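Local coordinates for bifunctional protein FolD (Thermus thermophilus, PDB 6V6Y), which probably oxidises 5,10-methylenetetrahydrofolate with NADP(+) and then hydrolyses the methenyl product to 10-formyltetrahydrofolate, serving one-carbon metabolism as a homodimer, at residues Val217-Gly227 and Val246-Val257; Glu13-Ala21 and Pro259-Leu270. One frame throughout, in Å; residues are numbered along the deposited sequence.

Contact 1 pairs two neighbouring strands of the NAD(P)-binding domain, whereas contact 2 sets the long C-terminal helix 257-276 beside helix 8-24 of the catalytic part of the chain. The two are joined through the chain, since strand 249-250 is followed, after a short loop, by helix 257-276, and their centres lie about 22 Å apart. Backbone hydrogen bonds carry contact 1, which runs from an exposed turn at one end to buried residues at the other. Contact 2 is buried and held mainly by apolar packing, without hydrogen bonds between its two segments. Both reach NADP: V226 of contact 1 lies against the nicotinamide ring, and T261 of contact 2 hydrogen-bonds its carboxamide.

Contact 1: Val217-Gly227 and Val246-Val257; sequences VREGAIVVDVG and VAFALTPVPGGV. With NAP (NADP nicotinamide-adenine-dinucleotide phosphate), chain B.
V223 hydrogen-bonds both ways to the residues flanking L250: V223 N donates to A249 O (2.9 Å, almost straight at 171°), and V223 O accepts from T251 N (3.0 Å). Such bonding marks parallel pairing. Beside it V223 CG1 meets L250 CD1 at 3.7 Å, the two side chains lying alongside each other; on the other sheet face I222 CD1 lies 3.5 Å from F248 CD1, at the edge of the ring. Beta-branched valine and isoleucine suit the extended backbone of 222-225. The pair belongs to the parallel sheet of the Rossmann-type NAD(P)-binding domain, with 222-225 between 249-250 and 201-204. Before it, a type II turn from R218 to A221 places G220, whose positive phi favours glycine, to donate from N to V246 O (2.9 Å).

Farther along, V257 CG2 packs on V224 CG1 at 3.6 Å, and V226 O lies 3.2 Å from C2N of the nicotinamide ring. D225 CG stands anti to the backbone N (chi1 -172°), where OD1 accepts from G227 N in an Asx turn and OD2 shares a water with T251 O. Outside the pair, D238 N and V239 N also bond to this buried carboxylate, fixing its rotation.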
loop_
_atom_site.group_PDB
_atom_site.type_symbol
_atom_site.label_atom_id
_atom_site.label_comp_id
_atom_site.label_asym_id
_atom_site.label_seq_id
_atom_site.Cartn_x
_atom_site.Cartn_y
_atom_site.Cartn_z
ATOM N N VAL A 217 14.348 7.730 21.258
ATOM C CA VAL A 217 13.218 6.924 21.695
ATOM C C VAL A 217 12.428 7.677 22.753
ATOM O O VAL A 217 13.000 8.228 23.702
ATOM C CB VAL A 217 13.676 5.544 22.204
ATOM C CG1 VAL A 217 12.474 4.678 22.548
ATOM C CG2 VAL A 217 14.517 4.865 21.142
ATOM N N ARG A 218 11.111 7.679 22.587
ATOM C CA ARG A 218 10.197 8.215 23.582
ATOM C C ARG A 218 10.195 7.365 24.847
ATOM O O ARG A 218 10.168 6.129 24.790
ATOM C CB ARG A 218 8.788 8.263 22.997
ATOM C CG ARG A 218 7.744 8.905 23.871
ATOM C CD ARG A 218 6.508 9.215 23.041
ATOM N NE ARG A 218 5.364 9.529 23.888
ATOM C CZ ARG A 218 4.158 9.833 23.429
ATOM N NH1 ARG A 218 3.945 9.865 22.123
ATOM N NH2 ARG A 218 3.162 10.098 24.272
ATOM N N GLU A 219 10.175 8.037 25.993
ATOM C CA GLU A 219 10.026 7.352 27.272
ATOM C C GLU A 219 8.806 6.431 27.252
ATOM O O GLU A 219 7.710 6.838 26.854
ATOM C CB GLU A 219 9.903 8.387 28.400
ATOM C CG GLU A 219 9.749 7.804 29.801
ATOM C CD GLU A 219 11.020 7.094 30.279
ATOM O OE1 GLU A 219 12.122 7.675 30.102
ATOM O OE2 GLU A 219 10.921 5.956 30.825
ATOM N N GLY A 220 9.008 5.178 27.672
ATOM C CA GLY A 220 7.925 4.204 27.701
ATOM C C GLY A 220 7.477 3.674 26.351
ATOM O O GLY A 220 6.381 3.113 26.249
ATOM N N ALA A 221 8.286 3.834 25.309
ATOM C CA ALA A 221 7.898 3.343 23.995
ATOM C C ALA A 221 8.031 1.829 23.929
ATOM O O ALA A 221 8.835 1.223 24.644
ATOM C CB ALA A 221 8.758 3.982 22.908
ATOM N N ILE A 222 7.213 1.217 23.074
ATOM C CA ILE A 222 7.370 -0.188 22.693
ATOM C C ILE A 222 8.228 -0.219 21.436
ATOM O O ILE A 222 7.835 0.334 20.401
ATOM C CB ILE A 222 6.006 -0.850 22.437
ATOM C CG1 ILE A 222 5.031 -0.553 23.580
ATOM C CG2 ILE A 222 6.156 -2.350 22.146
ATOM C CD1 ILE A 222 5.095 -1.512 24.713
ATOM N N VAL A 223 9.396 -0.850 21.512
ATOM C CA VAL A 223 10.374 -0.831 20.428
ATOM C C VAL A 223 10.506 -2.240 19.852
ATOM O O VAL A 223 10.834 -3.191 20.576
ATOM C CB VAL A 223 11.729 -0.293 20.908
ATOM C CG1 VAL A 223 12.746 -0.334 19.771
ATOM C CG2 VAL A 223 11.568 1.137 21.443
ATOM N N VAL A 224 10.270 -2.363 18.544
ATOM C CA VAL A 224 10.345 -3.624 17.805
ATOM C C VAL A 224 11.511 -3.528 16.825
ATOM O O VAL A 224 11.526 -2.650 15.960
ATOM C CB VAL A 224 9.027 -3.920 17.076
ATOM C CG1 VAL A 224 9.136 -5.182 16.248
ATOM C CG2 VAL A 224 7.883 -4.021 18.089
ATOM N N ASP A 225 12.485 -4.427 16.957
ATOM C CA ASP A 225 13.752 -4.350 16.235
ATOM C C ASP A 225 13.811 -5.463 15.195
ATOM O O ASP A 225 14.087 -6.618 15.524
ATOM C CB ASP A 225 14.909 -4.451 17.219
ATOM C CG ASP A 225 16.264 -4.180 16.581
ATOM O OD1 ASP A 225 16.365 -4.074 15.337
ATOM O OD2 ASP A 225 17.244 -4.073 17.348
ATOM N N VAL A 226 13.594 -5.109 13.929
ATOM C CA VAL A 226 13.581 -6.096 12.847
ATOM C C VAL A 226 14.973 -6.362 12.288
ATOM O O VAL A 226 15.164 -7.349 11.562
ATOM C CB VAL A 226 12.614 -5.629 11.730
ATOM C CG1 VAL A 226 12.401 -6.703 10.673
ATOM C CG2 VAL A 226 11.262 -5.208 12.329
ATOM N N GLY A 227 15.965 -5.542 12.631
ATOM C CA GLY A 227 17.271 -5.690 12.015
ATOM C C GLY A 227 17.942 -6.995 12.402
ATOM O O GLY A 227 17.770 -7.520 13.502
ATOM N N VAL A 246 15.145 3.398 28.301
ATOM C CA VAL A 246 14.047 4.329 28.088
ATOM C C VAL A 246 12.759 3.604 27.709
ATOM O O VAL A 246 11.667 4.050 28.065
ATOM C CB VAL A 246 14.427 5.385 27.024
ATOM C CG1 VAL A 246 15.613 6.227 27.497
ATOM C CG2 VAL A 246 14.745 4.710 25.708
ATOM N N ALA A 247 12.861 2.481 27.007
ATOM C CA ALA A 247 11.676 1.834 26.463
ATOM C C ALA A 247 10.945 1.055 27.544
ATOM O O ALA A 247 11.556 0.559 28.495
ATOM C CB ALA A 247 12.059 0.903 25.312
ATOM N N PHE A 248 9.621 0.965 27.401
ATOM C CA PHE A 248 8.850 0.092 28.273
ATOM C C PHE A 248 9.073 -1.377 27.917
ATOM O O PHE A 248 9.020 -2.254 28.789
ATOM C CB PHE A 248 7.373 0.463 28.182
ATOM C CG PHE A 248 6.443 -0.513 28.872
ATOM C CD1 PHE A 248 5.819 -1.530 28.149
ATOM C CD2 PHE A 248 6.175 -0.398 30.237
ATOM C CE1 PHE A 248 4.957 -2.426 28.770
ATOM C CE2 PHE A 248 5.304 -1.287 30.873
ATOM C CZ PHE A 248 4.696 -2.306 30.139
ATOM N N ALA A 249 9.329 -1.662 26.648
ATOM C CA ALA A 249 9.536 -3.028 26.200
ATOM C C ALA A 249 10.305 -2.981 24.889
ATOM O O ALA A 249 10.094 -2.078 24.069
ATOM C CB ALA A 249 8.207 -3.769 26.025
ATOM N N LEU A 250 11.181 -3.958 24.700
ATOM C CA LEU A 250 12.109 -3.971 23.588
ATOM C C LEU A 250 12.295 -5.401 23.093
ATOM O O LEU A 250 12.482 -6.319 23.896
ATOM C CB LEU A 250 13.440 -3.369 24.015
ATOM C CG LEU A 250 14.616 -3.686 23.107
ATOM C CD1 LEU A 250 14.516 -2.913 21.789
ATOM C CD2 LEU A 250 15.895 -3.355 23.833
ATOM N N THR A 251 12.216 -5.575 21.779
ATOM C CA THR A 251 12.454 -6.859 21.107
ATOM C C THR A 251 13.935 -7.213 21.118
ATOM O O THR A 251 14.752 -6.431 20.602
ATOM C CB THR A 251 11.923 -6.777 19.659
ATOM O OG1 THR A 251 10.508 -6.995 19.670
ATOM C CG2 THR A 251 12.598 -7.795 18.703
ATOM N N PRO A 252 14.330 -8.353 21.690
ATOM C CA PRO A 252 15.739 -8.756 21.632
ATOM C C PRO A 252 16.116 -9.197 20.229
ATOM O O PRO A 252 15.265 -9.548 19.418
ATOM C CB PRO A 252 15.806 -9.935 22.609
ATOM C CG PRO A 252 14.428 -10.547 22.499
ATOM C CD PRO A 252 13.515 -9.339 22.427
ATOM N N VAL A 253 17.419 -9.161 19.949
ATOM C CA VAL A 253 17.984 -9.738 18.737
ATOM C C VAL A 253 19.153 -10.612 19.186
ATOM O O VAL A 253 20.078 -10.116 19.832
ATOM C CB VAL A 253 18.457 -8.676 17.733
ATOM C CG1 VAL A 253 19.061 -9.329 16.518
ATOM C CG2 VAL A 253 17.297 -7.763 17.312
ATOM N N PRO A 254 19.154 -11.925 18.898
ATOM C CA PRO A 254 18.120 -12.654 18.154
ATOM C C PRO A 254 16.945 -12.989 19.072
ATOM O O PRO A 254 16.950 -12.532 20.218
ATOM C CB PRO A 254 18.851 -13.921 17.702
ATOM C CG PRO A 254 19.829 -14.194 18.869
ATOM C CD PRO A 254 20.134 -12.845 19.520
ATOM N N GLY A 255 15.960 -13.744 18.589
ATOM C CA GLY A 255 14.858 -14.180 19.432
ATOM C C GLY A 255 13.690 -13.223 19.574
ATOM O O GLY A 255 12.778 -13.498 20.372
ATOM N N GLY A 256 13.674 -12.111 18.837
ATOM C CA GLY A 256 12.515 -11.243 18.903
ATOM C C GLY A 256 11.636 -11.436 17.679
ATOM O O GLY A 256 10.787 -12.338 17.641
ATOM N N VAL A 257 11.861 -10.608 16.653
ATOM C CA VAL A 257 11.048 -10.676 15.442
ATOM C C VAL A 257 11.290 -11.980 14.689
ATOM O O VAL A 257 10.354 -12.594 14.167
ATOM C CB VAL A 257 11.343 -9.455 14.561
ATOM C CG1 VAL A 257 10.715 -9.637 13.173
ATOM C CG2 VAL A 257 10.877 -8.180 15.263
HETATM P PA NAP B . 15.945 -2.696 2.753
HETATM O O1A NAP B . 17.183 -3.469 2.505
HETATM O O2A NAP B . 15.139 -2.563 1.519
HETATM O O5B NAP B . 16.315 -1.255 3.367
HETATM C C5B NAP B . 15.757 -0.868 4.602
HETATM C C4B NAP B . 15.280 0.578 4.563
HETATM O O4B NAP B . 15.813 1.290 5.661
HETATM C C3B NAP B . 15.702 1.313 3.302
HETATM O O3B NAP B . 14.607 1.379 2.418
HETATM C C2B NAP B . 16.155 2.691 3.763
HETATM O O2B NAP B . 15.301 3.724 3.318
HETATM C C1B NAP B . 16.120 2.618 5.285
HETATM N N9A NAP B . 17.415 3.042 5.851
HETATM C C8A NAP B . 18.623 2.418 5.676
HETATM N N7A NAP B . 19.568 3.112 6.350
HETATM C C5A NAP B . 18.982 4.168 6.957
HETATM C C6A NAP B . 19.484 5.182 7.763
HETATM N N6A NAP B . 20.780 5.221 8.061
HETATM N N1A NAP B . 18.631 6.150 8.253
HETATM C C2A NAP B . 17.289 6.102 7.940
HETATM N N3A NAP B . 16.797 5.090 7.139
HETATM C C4A NAP B . 17.629 4.139 6.649
HETATM O O3 NAP B . 15.096 -3.385 3.934
HETATM P PN NAP B . 14.928 -4.920 4.390
HETATM O O1N NAP B . 14.992 -5.774 3.183
HETATM O O2N NAP B . 13.768 -5.010 5.304
HETATM O O5D NAP B . 16.272 -5.149 5.246
HETATM C C5D NAP B . 16.489 -4.399 6.420
HETATM C C4D NAP B . 17.024 -5.291 7.532
HETATM O O4D NAP B . 15.990 -6.094 8.075
HETATM C C3D NAP B . 18.099 -6.229 7.004
HETATM O O3D NAP B . 19.280 -6.068 7.752
HETATM C C2D NAP B . 17.548 -7.621 7.212
HETATM O O2D NAP B . 18.543 -8.466 7.738
HETATM C C1D NAP B . 16.438 -7.426 8.227
HETATM N N1N NAP B . 15.346 -8.390 7.996
HETATM C C2N NAP B . 15.011 -9.261 8.991
HETATM C C3N NAP B . 13.990 -10.183 8.802
HETATM C C7N NAP B . 13.561 -11.058 9.941
HETATM O O7N NAP B . 12.603 -12.065 9.708
HETATM N N7N NAP B . 14.093 -10.858 11.144
HETATM C C4N NAP B . 13.304 -10.214 7.595
HETATM C C5N NAP B . 13.654 -9.322 6.589
HETATM C C6N NAP B . 14.681 -8.409 6.802
HETATM P P2B NAP B . 15.307 4.226 1.785
HETATM O O1X NAP B . 14.513 3.263 0.934
HETATM O O2X NAP B . 14.662 5.591 1.727
HETATM O O3X NAP B . 16.725 4.305 1.274
HETATM O O HOH W 1 17.039 -4.871 20.007
#

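Contact 2: Glu13-Ala21 and Pro259-Leu270; sequences EAVYEEIRA and PMTVAMLMGNTL. With NAP (NADP nicotinamide-adenine-dinucleotide phosphate), chain B.
Apolar contacts carry this helix pair, with V15, Y16 and I19 of 13-21 facing A263, M266 and G267 of 259-270. Helix 257-276 of the NAD(P)-binding domain thereby packs on helix 8-24 of the catalytic part, joining the two. The segments run nearly parallel, 18° apart with axes 9.3 Å from each other. A263 is small enough to face two larger side chains at once: its CB lies 4.1 Å from V15 CB and 3.8 Å from Y16 CZ. I19 CD1 comes 3.7 Å from G267 N; I19 CG1 points anti to the carbonyl carbon (chi1 -71°), which carries CD1 across to M266 CB as well. V15 CG2 meets M264 SD at 4.0 Å.

M266 CG lies at the edge of the Y16 ring, and Y16 OH touches V262 CG1 at 3.5 Å. Were Y16 an alanine, the space beside A263 and V262 would probably be left unfilled and M266 would lose its ring-edge contact.

Among polar groups, T261 OG1 donates to O7N of the NADP carboxamide (2.7 Å), and T269 OG1 hydrogen-bonds L265 O, one turn back.

R53 of helix 41-57 packs on Y16 and M266; R144 of helix 137-148 packs on V15 and M260 and forms a salt bridge with E18.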
loop_
_atom_site.group_PDB
_atom_site.type_symbol
_atom_site.label_atom_id
_atom_site.label_comp_id
_atom_site.label_asym_id
_atom_site.label_seq_id
_atom_site.Cartn_x
_atom_site.Cartn_y
_atom_site.Cartn_z
ATOM N N GLU A 13 5.244 -19.602 19.832
ATOM C CA GLU A 13 4.686 -20.859 20.328
ATOM C C GLU A 13 3.165 -20.812 20.339
ATOM O O GLU A 13 2.508 -21.802 20.010
ATOM C CB GLU A 13 5.221 -21.174 21.732
ATOM C CG GLU A 13 5.060 -22.614 22.153
ATOM C CD GLU A 13 5.706 -23.574 21.158
ATOM O OE1 GLU A 13 5.077 -24.605 20.823
ATOM O OE2 GLU A 13 6.839 -23.290 20.693
ATOM N N ALA A 14 2.581 -19.665 20.695
ATOM C CA ALA A 14 1.126 -19.560 20.604
ATOM C C ALA A 14 0.641 -19.754 19.166
ATOM O O ALA A 14 -0.416 -20.362 18.941
ATOM C CB ALA A 14 0.646 -18.223 21.169
ATOM N N VAL A 15 1.401 -19.274 18.172
ATOM C CA VAL A 15 1.013 -19.522 16.778
ATOM C C VAL A 15 1.121 -21.008 16.448
ATOM O O VAL A 15 0.249 -21.576 15.781
ATOM C CB VAL A 15 1.858 -18.691 15.792
ATOM C CG1 VAL A 15 1.483 -19.062 14.324
ATOM C CG2 VAL A 15 1.703 -17.194 16.034
ATOM N N TYR A 16 2.211 -21.650 16.887
ATOM C CA TYR A 16 2.441 -23.055 16.569
ATOM C C TYR A 16 1.395 -23.944 17.222
ATOM O O TYR A 16 0.955 -24.931 16.623
ATOM C CB TYR A 16 3.841 -23.465 17.015
ATOM C CG TYR A 16 4.946 -22.872 16.168
ATOM C CD1 TYR A 16 4.794 -22.711 14.790
ATOM C CD2 TYR A 16 6.141 -22.463 16.747
ATOM C CE1 TYR A 16 5.811 -22.162 14.020
ATOM C CE2 TYR A 16 7.158 -21.921 15.985
ATOM C CZ TYR A 16 6.988 -21.777 14.626
ATOM O OH TYR A 16 8.011 -21.244 13.886
ATOM N N GLU A 17 1.001 -23.615 18.453
ATOM C CA GLU A 17 -0.091 -24.315 19.118
ATOM C C GLU A 17 -1.383 -24.198 18.314
ATOM O O GLU A 17 -2.097 -25.191 18.120
ATOM C CB GLU A 17 -0.266 -23.751 20.528
ATOM C CG GLU A 17 -0.383 -24.770 21.658
ATOM C CD GLU A 17 0.586 -25.938 21.544
ATOM O OE1 GLU A 17 1.815 -25.700 21.468
ATOM O OE2 GLU A 17 0.108 -27.094 21.542
ATOM N N GLU A 18 -1.694 -22.989 17.822
ATOM C CA GLU A 18 -2.860 -22.813 16.954
ATOM C C GLU A 18 -2.768 -23.678 15.703
ATOM O O GLU A 18 -3.774 -24.248 15.254
ATOM C CB GLU A 18 -3.024 -21.344 16.559
ATOM C CG GLU A 18 -3.781 -20.524 17.602
ATOM C CD GLU A 18 -3.547 -19.021 17.515
ATOM O OE1 GLU A 18 -3.551 -18.366 18.582
ATOM O OE2 GLU A 18 -3.370 -18.496 16.391
ATOM N N ILE A 19 -1.571 -23.783 15.118
ATOM C CA ILE A 19 -1.415 -24.550 13.884
ATOM C C ILE A 19 -1.605 -26.042 14.159
ATOM O O ILE A 19 -2.362 -26.723 13.458
ATOM C CB ILE A 19 -0.050 -24.254 13.233
ATOM C CG1 ILE A 19 -0.018 -22.829 12.651
ATOM C CG2 ILE A 19 0.279 -25.302 12.151
ATOM C CD1 ILE A 19 1.377 -22.383 12.194
ATOM N N ARG A 20 -0.930 -26.569 15.189
ATOM C CA ARG A 20 -1.060 -27.993 15.494
ATOM C C ARG A 20 -2.517 -28.366 15.745
ATOM O O ARG A 20 -2.996 -29.400 15.262
ATOM C CB ARG A 20 -0.184 -28.363 16.698
ATOM C CG ARG A 20 1.296 -28.102 16.476
ATOM C CD ARG A 20 2.151 -28.617 17.616
ATOM N NE ARG A 20 2.503 -27.584 18.591
ATOM C CZ ARG A 20 3.703 -27.006 18.672
ATOM N NH1 ARG A 20 4.667 -27.339 17.819
ATOM N NH2 ARG A 20 3.945 -26.090 19.602
ATOM N N ALA A 21 -3.247 -27.507 16.465
ATOM C CA ALA A 21 -4.652 -27.774 16.752
ATOM C C ALA A 21 -5.462 -27.883 15.475
ATOM O O ALA A 21 -6.313 -28.770 15.344
ATOM C CB ALA A 21 -5.229 -26.677 17.646
ATOM N N PRO A 259 11.858 -15.214 15.236
ATOM C CA PRO A 259 10.951 -16.353 15.452
ATOM C C PRO A 259 9.548 -16.096 14.939
ATOM O O PRO A 259 8.891 -17.029 14.448
ATOM C CB PRO A 259 10.972 -16.545 16.978
ATOM C CG PRO A 259 12.287 -16.024 17.393
ATOM C CD PRO A 259 12.634 -14.894 16.450
ATOM N N MET A 260 9.057 -14.858 15.034
ATOM C CA MET A 260 7.702 -14.590 14.549
ATOM C C MET A 260 7.633 -14.645 13.028
ATOM O O MET A 260 6.617 -15.069 12.475
ATOM C CB MET A 260 7.213 -13.238 15.067
ATOM C CG MET A 260 7.033 -13.219 16.559
ATOM S SD MET A 260 5.870 -14.445 17.128
ATOM C CE MET A 260 4.404 -13.954 16.272
ATOM N N THR A 261 8.699 -14.236 12.336
ATOM C CA THR A 261 8.710 -14.358 10.884
ATOM C C THR A 261 8.551 -15.814 10.453
ATOM O O THR A 261 7.830 -16.109 9.491
ATOM C CB THR A 261 10.002 -13.787 10.299
ATOM O OG1 THR A 261 10.143 -12.405 10.664
ATOM C CG2 THR A 261 9.990 -13.924 8.749
ATOM N N VAL A 262 9.223 -16.739 11.140
ATOM C CA VAL A 262 9.105 -18.150 10.766
ATOM C C VAL A 262 7.695 -18.652 11.051
ATOM O O VAL A 262 7.069 -19.318 10.213
ATOM C CB VAL A 262 10.163 -19.000 11.499
ATOM C CG1 VAL A 262 10.029 -20.468 11.096
ATOM C CG2 VAL A 262 11.578 -18.487 11.199
ATOM N N ALA A 263 7.166 -18.318 12.233
ATOM C CA ALA A 263 5.849 -18.806 12.634
ATOM C C ALA A 263 4.765 -18.386 11.646
ATOM O O ALA A 263 3.872 -19.178 11.316
ATOM C CB ALA A 263 5.513 -18.299 14.041
ATOM N N MET A 264 4.809 -17.136 11.178
ATOM C CA MET A 264 3.747 -16.683 10.291
ATOM C C MET A 264 3.909 -17.225 8.882
ATOM O O MET A 264 2.918 -17.302 8.148
ATOM C CB MET A 264 3.674 -15.148 10.269
ATOM C CG MET A 264 3.637 -14.516 11.649
ATOM S SD MET A 264 2.253 -15.050 12.659
ATOM C CE MET A 264 0.889 -14.588 11.653
ATOM N N LEU A 265 5.128 -17.603 8.484
ATOM C CA LEU A 265 5.281 -18.349 7.241
ATOM C C LEU A 265 4.606 -19.717 7.340
ATOM O O LEU A 265 3.925 -20.154 6.403
ATOM C CB LEU A 265 6.764 -18.492 6.894
ATOM C CG LEU A 265 7.073 -19.489 5.775
ATOM C CD1 LEU A 265 6.454 -19.040 4.441
ATOM C CD2 LEU A 265 8.575 -19.699 5.652
ATOM N N MET A 266 4.768 -20.405 8.473
ATOM C CA MET A 266 4.048 -21.663 8.656
ATOM C C MET A 266 2.545 -21.414 8.632
ATOM O O MET A 266 1.784 -22.194 8.041
ATOM C CB MET A 266 4.469 -22.346 9.967
ATOM C CG MET A 266 5.952 -22.657 10.016
ATOM S SD MET A 266 6.345 -23.571 8.541
ATOM C CE MET A 266 7.977 -22.975 8.201
ATOM N N GLY A 267 2.106 -20.306 9.243
ATOM C CA GLY A 267 0.690 -19.980 9.229
ATOM C C GLY A 267 0.189 -19.606 7.846
ATOM O O GLY A 267 -0.952 -19.909 7.483
ATOM N N ASN A 268 1.028 -18.948 7.049
ATOM C CA ASN A 268 0.611 -18.636 5.684
ATOM C C ASN A 268 0.554 -19.898 4.831
ATOM O O ASN A 268 -0.204 -19.955 3.849
ATOM C CB ASN A 268 1.565 -17.627 5.042
ATOM C CG ASN A 268 1.118 -16.180 5.203
ATOM O OD1 ASN A 268 0.086 -15.877 5.809
ATOM N ND2 ASN A 268 1.912 -15.267 4.641
ATOM N N THR A 269 1.367 -20.905 5.174
ATOM C CA THR A 269 1.367 -22.145 4.403
ATOM C C THR A 269 0.058 -22.906 4.608
ATOM O O THR A 269 -0.579 -23.341 3.642
ATOM C CB THR A 269 2.578 -22.995 4.781
ATOM O OG1 THR A 269 3.769 -22.290 4.431
ATOM C CG2 THR A 269 2.571 -24.327 4.027
ATOM N N LEU A 270 -0.367 -23.055 5.863
ATOM C CA LEU A 270 -1.708 -23.554 6.148
ATOM C C LEU A 270 -2.766 -22.762 5.388
ATOM O O LEU A 270 -3.623 -23.338 4.707
ATOM C CB LEU A 270 -1.967 -23.485 7.653
ATOM C CG LEU A 270 -3.295 -24.034 8.184
ATOM C CD1 LEU A 270 -3.731 -25.311 7.442
ATOM C CD2 LEU A 270 -3.206 -24.280 9.700
HETATM P PA NAP B . 15.945 -2.696 2.753
HETATM O O1A NAP B . 17.183 -3.469 2.505
HETATM O O2A NAP B . 15.139 -2.563 1.519
HETATM O O5B NAP B . 16.315 -1.255 3.367
HETATM C C5B NAP B . 15.757 -0.868 4.602
HETATM C C4B NAP B . 15.280 0.578 4.563
HETATM O O4B NAP B . 15.813 1.290 5.661
HETATM C C3B NAP B . 15.702 1.313 3.302
HETATM O O3B NAP B . 14.607 1.379 2.418
HETATM C C2B NAP B . 16.155 2.691 3.763
HETATM O O2B NAP B . 15.301 3.724 3.318
HETATM C C1B NAP B . 16.120 2.618 5.285
HETATM N N9A NAP B . 17.415 3.042 5.851
HETATM C C8A NAP B . 18.623 2.418 5.676
HETATM N N7A NAP B . 19.568 3.112 6.350
HETATM C C5A NAP B . 18.982 4.168 6.957
HETATM C C6A NAP B . 19.484 5.182 7.763
HETATM N N6A NAP B . 20.780 5.221 8.061
HETATM N N1A NAP B . 18.631 6.150 8.253
HETATM C C2A NAP B . 17.289 6.102 7.940
HETATM N N3A NAP B . 16.797 5.090 7.139
HETATM C C4A NAP B . 17.629 4.139 6.649
HETATM O O3 NAP B . 15.096 -3.385 3.934
HETATM P PN NAP B . 14.928 -4.920 4.390
HETATM O O1N NAP B . 14.992 -5.774 3.183
HETATM O O2N NAP B . 13.768 -5.010 5.304
HETATM O O5D NAP B . 16.272 -5.149 5.246
HETATM C C5D NAP B . 16.489 -4.399 6.420
HETATM C C4D NAP B . 17.024 -5.291 7.532
HETATM O O4D NAP B . 15.990 -6.094 8.075
HETATM C C3D NAP B . 18.099 -6.229 7.004
HETATM O O3D NAP B . 19.280 -6.068 7.752
HETATM C C2D NAP B . 17.548 -7.621 7.212
HETATM O O2D NAP B . 18.543 -8.466 7.738
HETATM C C1D NAP B . 16.438 -7.426 8.227
HETATM N N1N NAP B . 15.346 -8.390 7.996
HETATM C C2N NAP B . 15.011 -9.261 8.991
HETATM C C3N NAP B . 13.990 -10.183 8.802
HETATM C C7N NAP B . 13.561 -11.058 9.941
HETATM O O7N NAP B . 12.603 -12.065 9.708
HETATM N N7N NAP B . 14.093 -10.858 11.144
HETATM C C4N NAP B . 13.304 -10.214 7.595
HETATM C C5N NAP B . 13.654 -9.322 6.589
HETATM C C6N NAP B . 14.681 -8.409 6.802
HETATM P P2B NAP B . 15.307 4.226 1.785
HETATM O O1X NAP B . 14.513 3.263 0.934
HETATM O O2X NAP B . 14.662 5.591 1.727
HETATM O O3X NAP B . 16.725 4.305 1.274
#